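PDB 6T1B: purine nucleoside phosphorylase YlmD from Geobacillus stearothermophilus, which catalyses the phosphorolysis of adenosine, inosine and S-methyl-5'-thioadenosine to the free purine base and a ribose 1-phosphate, and also deaminates adenosine. Local coordinates for residues 113-117 / 268-272; 146-150 / 190-195; 176-182 / 216-220. One frame throughout, in Å; residues are numbered along the deposited sequence.

How the interactions relate
Interaction 1 joins the loop between strands 109-112 and 118-123 to the C-terminal end of strand 264-269, and so closes a long part of the chain that contains both other contacts. Interactions 2 and 3 lie on the other side of the chain's centre, about 13 Å apart, centre to centre; interaction 1 is about 32 Å and 28 Å from them between centres. Their segments alternate along the sequence (146-150, 176-182, 190-195, 216-220), and they share an apolar seam: Leu217 touches Val191 and Leu195, Leu219 meets Trp146 and Thr149. The Arg147 side chain, by His81 of the catalytic site, is about 8 Å from a zinc ion; Gly181 is about 5 Å from the four-cysteine zinc.

Interaction 1 of 3, residues 113-117 / 268-272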
# COMPACT_ATOMS: atom_id res chain seq x y z
N ASP A 113 -8.37 1.39 -14.81
CA ASP A 113 -9.44 2.33 -15.08
C ASP A 113 -10.80 1.64 -15.23
O ASP A 113 -11.77 2.27 -15.62
CB ASP A 113 -9.12 3.26 -16.25
CG ASP A 113 -9.03 2.53 -17.58
OD1 ASP A 113 -9.25 1.32 -17.60
OD2 ASP A 113 -8.74 3.19 -18.60
N GLU A 114 -10.88 0.36 -14.85
CA GLU A 114 -12.12 -0.39 -14.96
C GLU A 114 -12.73 -0.61 -13.59
O GLU A 114 -12.02 -0.71 -12.59
CB GLU A 114 -11.86 -1.75 -15.63
CG GLU A 114 -11.25 -1.62 -17.01
CD GLU A 114 -11.13 -2.92 -17.77
OE1 GLU A 114 -10.63 -2.86 -18.92
OE2 GLU A 114 -11.52 -3.99 -17.26
N ALA A 115 -14.06 -0.67 -13.54
CA ALA A 115 -14.74 -1.10 -12.33
C ALA A 115 -14.75 -2.62 -12.24
O ALA A 115 -14.50 -3.34 -13.21
CB ALA A 115 -16.17 -0.57 -12.30
N GLY A 116 -15.05 -3.12 -11.04
CA GLY A 116 -15.13 -4.56 -10.86
C GLY A 116 -13.80 -5.25 -10.67
O GLY A 116 -13.74 -6.48 -10.75
N VAL A 117 -12.74 -4.52 -10.37
CA VAL A 117 -11.39 -5.04 -10.25
C VAL A 117 -10.82 -4.51 -8.94
O VAL A 117 -10.63 -3.30 -8.80
CB VAL A 117 -10.52 -4.58 -11.44
CG1 VAL A 117 -9.10 -5.04 -11.27
CG2 VAL A 117 -11.11 -5.08 -12.73
N ILE A 268 -7.98 -1.35 -3.24
CA ILE A 268 -8.78 -0.28 -3.84
C ILE A 268 -9.43 -0.80 -5.12
O ILE A 268 -8.79 -1.49 -5.93
CB ILE A 268 -7.95 0.99 -4.07
CG1 ILE A 268 -8.82 2.16 -4.54
CG2 ILE A 268 -6.81 0.76 -5.08
CD1 ILE A 268 -8.10 3.52 -4.49
N GLY A 269 -10.68 -0.42 -5.32
CA GLY A 269 -11.42 -0.79 -6.52
C GLY A 269 -12.71 -0.01 -6.58
O GLY A 269 -13.09 0.66 -5.61
N ARG A 270 -13.38 -0.09 -7.72
CA ARG A 270 -14.69 0.52 -7.89
C ARG A 270 -15.71 -0.55 -8.18
O ARG A 270 -15.44 -1.50 -8.91
CB ARG A 270 -14.64 1.55 -9.01
CG ARG A 270 -13.79 2.74 -8.63
CD ARG A 270 -13.84 3.86 -9.63
NE ARG A 270 -13.38 3.44 -10.95
CZ ARG A 270 -14.17 3.27 -12.01
NH1 ARG A 270 -15.48 3.48 -11.90
NH2 ARG A 270 -13.67 2.91 -13.18
N ARG A 271 -16.89 -0.39 -7.59
CA ARG A 271 -17.95 -1.37 -7.78
C ARG A 271 -18.57 -1.22 -9.17
O ARG A 271 -18.76 -0.11 -9.67
CB ARG A 271 -19.04 -1.17 -6.74
CG ARG A 271 -18.58 -1.34 -5.32
CD ARG A 271 -19.79 -1.40 -4.37
NE ARG A 271 -19.32 -1.47 -2.99
CZ ARG A 271 -18.87 -2.58 -2.41
NH1 ARG A 271 -18.87 -3.72 -3.07
NH2 ARG A 271 -18.45 -2.54 -1.15
N GLU A 272 -18.92 -2.36 -9.76
CA GLU A 272 -19.65 -2.45 -11.01
C GLU A 272 -21.14 -2.56 -10.67
O GLU A 272 -21.54 -3.47 -9.93
CB GLU A 272 -19.19 -3.73 -11.72
CG GLU A 272 -19.01 -3.63 -13.21
CD GLU A 272 -18.26 -4.83 -13.76
OE1 GLU A 272 -18.05 -5.80 -12.98
OE2 GLU A 272 -17.87 -4.81 -14.94
O HOH W 1 -12.21 -1.51 -9.94
O HOH W 2 -11.00 1.87 -11.51
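The guanidinium of Arg270 lies along the 113-115 backbone, with Ala115 over one of its faces, Ala115 CB 4.1 Å from Arg270 NH1. At its edge and near its plane is the carbonyl of Asp113, whose O is 3.2 Å from Arg270 NH2. A bend at chi3 (-60°) brings the guanidinium beside the loop, and NH2 also has a weak hydrogen bond to the carbonyl of Gly137. On the backbone, Gly116 N donates to Arg270 O in a short, nearly straight bond of 2.7 Å, 177° at the hydrogen. The loop is the connection between strand 109-112 of one six-stranded mixed sheet and strand 118-123 of the other, and it meets the C-terminal end of strand 264-269, which pairs with 118-123. A water bridges the two backbones: it accepts from Arg270 N (2.9 Å) and lies within hydrogen-bonding distance of both Glu114 O and Val117 O. A second water accepts from Arg270 NE and lies within hydrogen-bonding distance of Glu114 O. Gly116 adopts positive phi (81°), a conformation suited to glycine, and Glu272 OE1 lies 3.8 Å from Gly116 CA. Glu272 OE2 forms a salt bridge with Lys90, and Glu114 OE2 accepts from the backbone N of the same lysine.

Interaction 2 of 3, residues 146-150 / 190-195; sequences WRGTA and RVVDSL
Trp146 presents its indole to helix 190-195 so that three side chains meet it in three different ways. Val191 lies over one face, its CG2 standing 4.0 Å from the centroid of the five-membered ring of Trp146 in a CH-pi contact, while its CG1 packs on Trp146 CB. Ser194 OG comes to the rim of the six-membered ring near its plane, 3.2 Å from Trp146 CZ3. Arg190, bent at chi2 and chi3, crosses the CH2-CZ2 corner of the indole at about a right angle, Arg190 CD 3.7 Å from Trp146 CH2 and the guanidinium inclined by 42° to the ring. Arg147 stacks its CG on the other face, so the two guanidiniums lie on opposite sides of the indole plane, like charges 4.3 Å apart at Arg147 NH1 and Arg190 NH2. Helix 146-150 follows strand 138-144, which carries the zinc ligand His143, and the Arg147 side chain is about 4 Å from that of the zinc ligand His81 (nearest atoms). With chi1 at 76°, Ser194 OG turns back to donate to Val191 O (2.7 Å). One turn along, Leu195 CD2 nestles against Thr149 CG2 (3.7 Å). The axes of the two segments approach to 9.3 Å, at 25°. Strand 214-217 supports Val191 and Leu195 through Leu217, Trp207 of strand 207-211 also backs Leu195, and helix 219-229 packs on Thr149.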
# COMPACT_ATOMS: atom_id res chain seq x y z
N TRP A 146 11.75 0.94 1.55
CA TRP A 146 12.85 1.85 1.22
C TRP A 146 13.33 1.64 -0.21
O TRP A 146 13.70 2.60 -0.90
CB TRP A 146 13.98 1.78 2.26
CG TRP A 146 14.94 0.62 2.16
CD1 TRP A 146 14.90 -0.53 2.87
CD2 TRP A 146 16.09 0.53 1.32
NE1 TRP A 146 15.94 -1.35 2.52
CE2 TRP A 146 16.70 -0.72 1.58
CE3 TRP A 146 16.67 1.38 0.38
CZ2 TRP A 146 17.85 -1.13 0.93
CZ3 TRP A 146 17.83 0.96 -0.26
CH2 TRP A 146 18.40 -0.28 0.02
N ARG A 147 13.36 0.39 -0.68
CA ARG A 147 13.91 0.13 -2.01
C ARG A 147 13.00 0.69 -3.10
O ARG A 147 13.47 1.34 -4.05
CB ARG A 147 14.10 -1.37 -2.22
CG ARG A 147 15.18 -1.95 -1.37
CD ARG A 147 15.51 -3.33 -1.87
NE ARG A 147 16.35 -4.02 -0.91
CZ ARG A 147 17.68 -4.05 -0.95
NH1 ARG A 147 18.33 -4.71 -0.01
NH2 ARG A 147 18.34 -3.44 -1.93
N GLY A 148 11.69 0.46 -2.97
CA GLY A 148 10.76 0.99 -3.95
C GLY A 148 10.71 2.50 -3.93
O GLY A 148 10.56 3.15 -4.97
N THR A 149 10.85 3.09 -2.74
CA THR A 149 10.93 4.55 -2.63
C THR A 149 12.19 5.07 -3.29
O THR A 149 12.16 6.06 -4.03
CB THR A 149 10.87 4.95 -1.15
OG1 THR A 149 9.66 4.45 -0.56
CG2 THR A 149 10.85 6.45 -0.99
N ALA A 150 13.32 4.39 -3.07
CA ALA A 150 14.57 4.78 -3.73
C ALA A 150 14.44 4.65 -5.25
O ALA A 150 15.09 5.40 -5.99
CB ALA A 150 15.72 3.92 -3.21
N ARG A 190 23.53 3.72 4.06
CA ARG A 190 23.21 3.10 2.77
C ARG A 190 21.79 3.44 2.35
O ARG A 190 21.54 3.83 1.21
CB ARG A 190 23.40 1.59 2.89
CG ARG A 190 23.19 0.81 1.60
CD ARG A 190 21.75 0.37 1.44
NE ARG A 190 21.35 -0.69 2.37
CZ ARG A 190 21.37 -1.99 2.08
NH1 ARG A 190 20.97 -2.88 2.97
NH2 ARG A 190 21.79 -2.39 0.89
N VAL A 191 20.84 3.28 3.27
CA VAL A 191 19.44 3.54 2.93
C VAL A 191 19.23 5.01 2.61
O VAL A 191 18.68 5.36 1.56
CB VAL A 191 18.51 3.04 4.04
CG1 VAL A 191 17.07 3.49 3.75
CG2 VAL A 191 18.57 1.54 4.13
N VAL A 192 19.65 5.90 3.51
CA VAL A 192 19.37 7.31 3.26
C VAL A 192 20.10 7.78 2.01
O VAL A 192 19.55 8.58 1.23
CB VAL A 192 19.66 8.18 4.50
CG1 VAL A 192 18.73 7.76 5.66
CG2 VAL A 192 21.10 8.12 4.91
N ASP A 193 21.32 7.28 1.77
CA ASP A 193 22.05 7.67 0.57
C ASP A 193 21.31 7.27 -0.70
O ASP A 193 21.37 7.98 -1.71
CB ASP A 193 23.45 7.05 0.58
CG ASP A 193 24.38 7.71 1.58
OD1 ASP A 193 24.08 8.84 2.01
OD2 ASP A 193 25.41 7.09 1.93
N SER A 194 20.62 6.12 -0.68
CA SER A 194 19.86 5.71 -1.84
C SER A 194 18.62 6.58 -2.04
O SER A 194 18.11 6.67 -3.16
CB SER A 194 19.43 4.24 -1.71
OG SER A 194 18.35 4.12 -0.79
N LEU A 195 18.12 7.19 -0.97
CA LEU A 195 16.95 8.04 -1.06
C LEU A 195 17.27 9.47 -1.45
O LEU A 195 16.43 10.12 -2.09
CB LEU A 195 16.18 8.05 0.26
CG LEU A 195 15.61 6.72 0.72
CD1 LEU A 195 15.05 6.81 2.12
CD2 LEU A 195 14.51 6.24 -0.24
O HOH W 3 18.18 5.89 -5.86

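Interaction 3 of 3, residues 176-182 / 216-220; sequences IGPAIGP and ALDLK
The backbone of 176-182 leaves strand 173-176 as an extended loop and runs past the junction of strand 214-217 and helix 219-229, with Pro182 CA 4.7 Å from Leu217 CA and no direct hydrogen bond between the segments. The loop leads straight into Cys183 and Cys184, which with Cys243 and Cys246 form the four-cysteine zinc site, probably structural, and Gly181 lies close to that metal. Asp218 is the N-cap of the helix, its carboxylate accepting from the backbone N of Glu221. Lys220 makes the broadest contact. Its chain, extended beyond CG, runs along the loop from Ile176 to Ala179: Lys220 CG rests on Ile176 CG2 (3.7 Å), and Lys220 CE lies 3.5 Å from Gly177 O and 3.9 Å from Ala179 CB. The buried ammonium is satisfied beyond the loop, by the carbonyls of Ser240 and Arg242, which ties the helix to the chain following strand 237-239. At the far end the Pro182 ring lies alongside Asp218, pointing the same way, Pro182 CG 3.9 Å from Asp218 CB, while Pro182 CB packs on Ala216 CB. Pro182 CA also approaches Leu217 O in a bent CA-H...O contact of 3.3 Å, 121° at the hydrogen. Two waters bridge the segments near Ile180 O. One accepts from Lys220 N and is within hydrogen-bonding distance of Asp218 OD2; the other accepts from Leu219 N at 2.8 Å and lies 2.7 Å from Leu217 O.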
# COMPACT_ATOMS: atom_id res chain seq x y z
N ILE A 176 -1.73 8.10 1.73
CA ILE A 176 -0.60 7.33 2.21
C ILE A 176 -1.07 6.67 3.49
O ILE A 176 -1.48 7.36 4.43
CB ILE A 176 0.62 8.23 2.42
CG1 ILE A 176 1.14 8.70 1.06
CG2 ILE A 176 1.71 7.51 3.20
CD1 ILE A 176 2.12 9.83 1.14
N GLY A 177 -1.10 5.34 3.51
CA GLY A 177 -1.73 4.61 4.58
C GLY A 177 -0.80 4.27 5.72
O GLY A 177 0.37 4.68 5.75
N PRO A 178 -1.33 3.52 6.69
CA PRO A 178 -0.53 3.10 7.85
C PRO A 178 0.73 2.36 7.44
O PRO A 178 0.70 1.49 6.56
CB PRO A 178 -1.50 2.18 8.61
CG PRO A 178 -2.85 2.70 8.25
CD PRO A 178 -2.73 3.08 6.80
N ALA A 179 1.82 2.68 8.12
CA ALA A 179 3.14 2.17 7.79
C ALA A 179 4.03 2.41 8.99
O ALA A 179 3.63 3.06 9.96
CB ALA A 179 3.70 2.84 6.54
N ILE A 180 5.25 1.89 8.95
CA ILE A 180 6.14 2.08 10.07
C ILE A 180 6.58 3.54 10.11
O ILE A 180 6.90 4.13 9.07
CB ILE A 180 7.33 1.10 10.00
CG1 ILE A 180 8.08 1.08 11.32
CG2 ILE A 180 8.21 1.43 8.83
CD1 ILE A 180 9.13 0.01 11.38
N GLY A 181 6.60 4.12 11.30
CA GLY A 181 6.99 5.50 11.47
C GLY A 181 8.44 5.64 11.87
O GLY A 181 9.11 4.68 12.22
N PRO A 182 8.94 6.88 11.82
CA PRO A 182 10.32 7.13 12.24
C PRO A 182 10.51 6.89 13.71
O PRO A 182 11.65 6.72 14.16
CB PRO A 182 10.54 8.61 11.88
CG PRO A 182 9.16 9.20 11.84
CD PRO A 182 8.24 8.10 11.38
N ALA A 216 16.46 7.90 11.93
CA ALA A 216 15.03 7.66 12.02
C ALA A 216 14.38 8.12 10.72
O ALA A 216 14.42 9.32 10.40
CB ALA A 216 14.46 8.44 13.20
N LEU A 217 13.80 7.19 9.98
CA LEU A 217 13.36 7.44 8.62
C LEU A 217 11.84 7.47 8.55
O LEU A 217 11.18 6.57 9.09
CB LEU A 217 13.90 6.37 7.69
CG LEU A 217 13.40 6.35 6.25
CD1 LEU A 217 13.72 7.64 5.56
CD2 LEU A 217 14.02 5.20 5.52
N ASP A 218 11.30 8.48 7.86
CA ASP A 218 9.86 8.65 7.67
C ASP A 218 9.56 8.37 6.19
O ASP A 218 9.60 9.27 5.35
CB ASP A 218 9.44 10.06 8.06
CG ASP A 218 7.93 10.25 8.04
OD1 ASP A 218 7.47 11.27 8.60
OD2 ASP A 218 7.22 9.38 7.48
N LEU A 219 9.29 7.10 5.87
CA LEU A 219 9.00 6.74 4.49
C LEU A 219 7.70 7.37 4.00
O LEU A 219 7.55 7.59 2.79
CB LEU A 219 8.94 5.22 4.31
CG LEU A 219 10.26 4.49 4.20
CD1 LEU A 219 9.97 3.00 4.07
CD2 LEU A 219 11.11 4.98 3.04
N LYS A 220 6.75 7.63 4.89
CA LYS A 220 5.52 8.28 4.45
C LYS A 220 5.87 9.65 3.88
O LYS A 220 5.43 10.01 2.78
CB LYS A 220 4.55 8.45 5.61
CG LYS A 220 3.95 7.17 6.15
CD LYS A 220 3.01 7.52 7.29
CE LYS A 220 2.54 6.28 8.00
NZ LYS A 220 1.98 6.69 9.30
O HOH W 4 9.27 5.12 7.85
O HOH W 5 6.66 6.89 7.95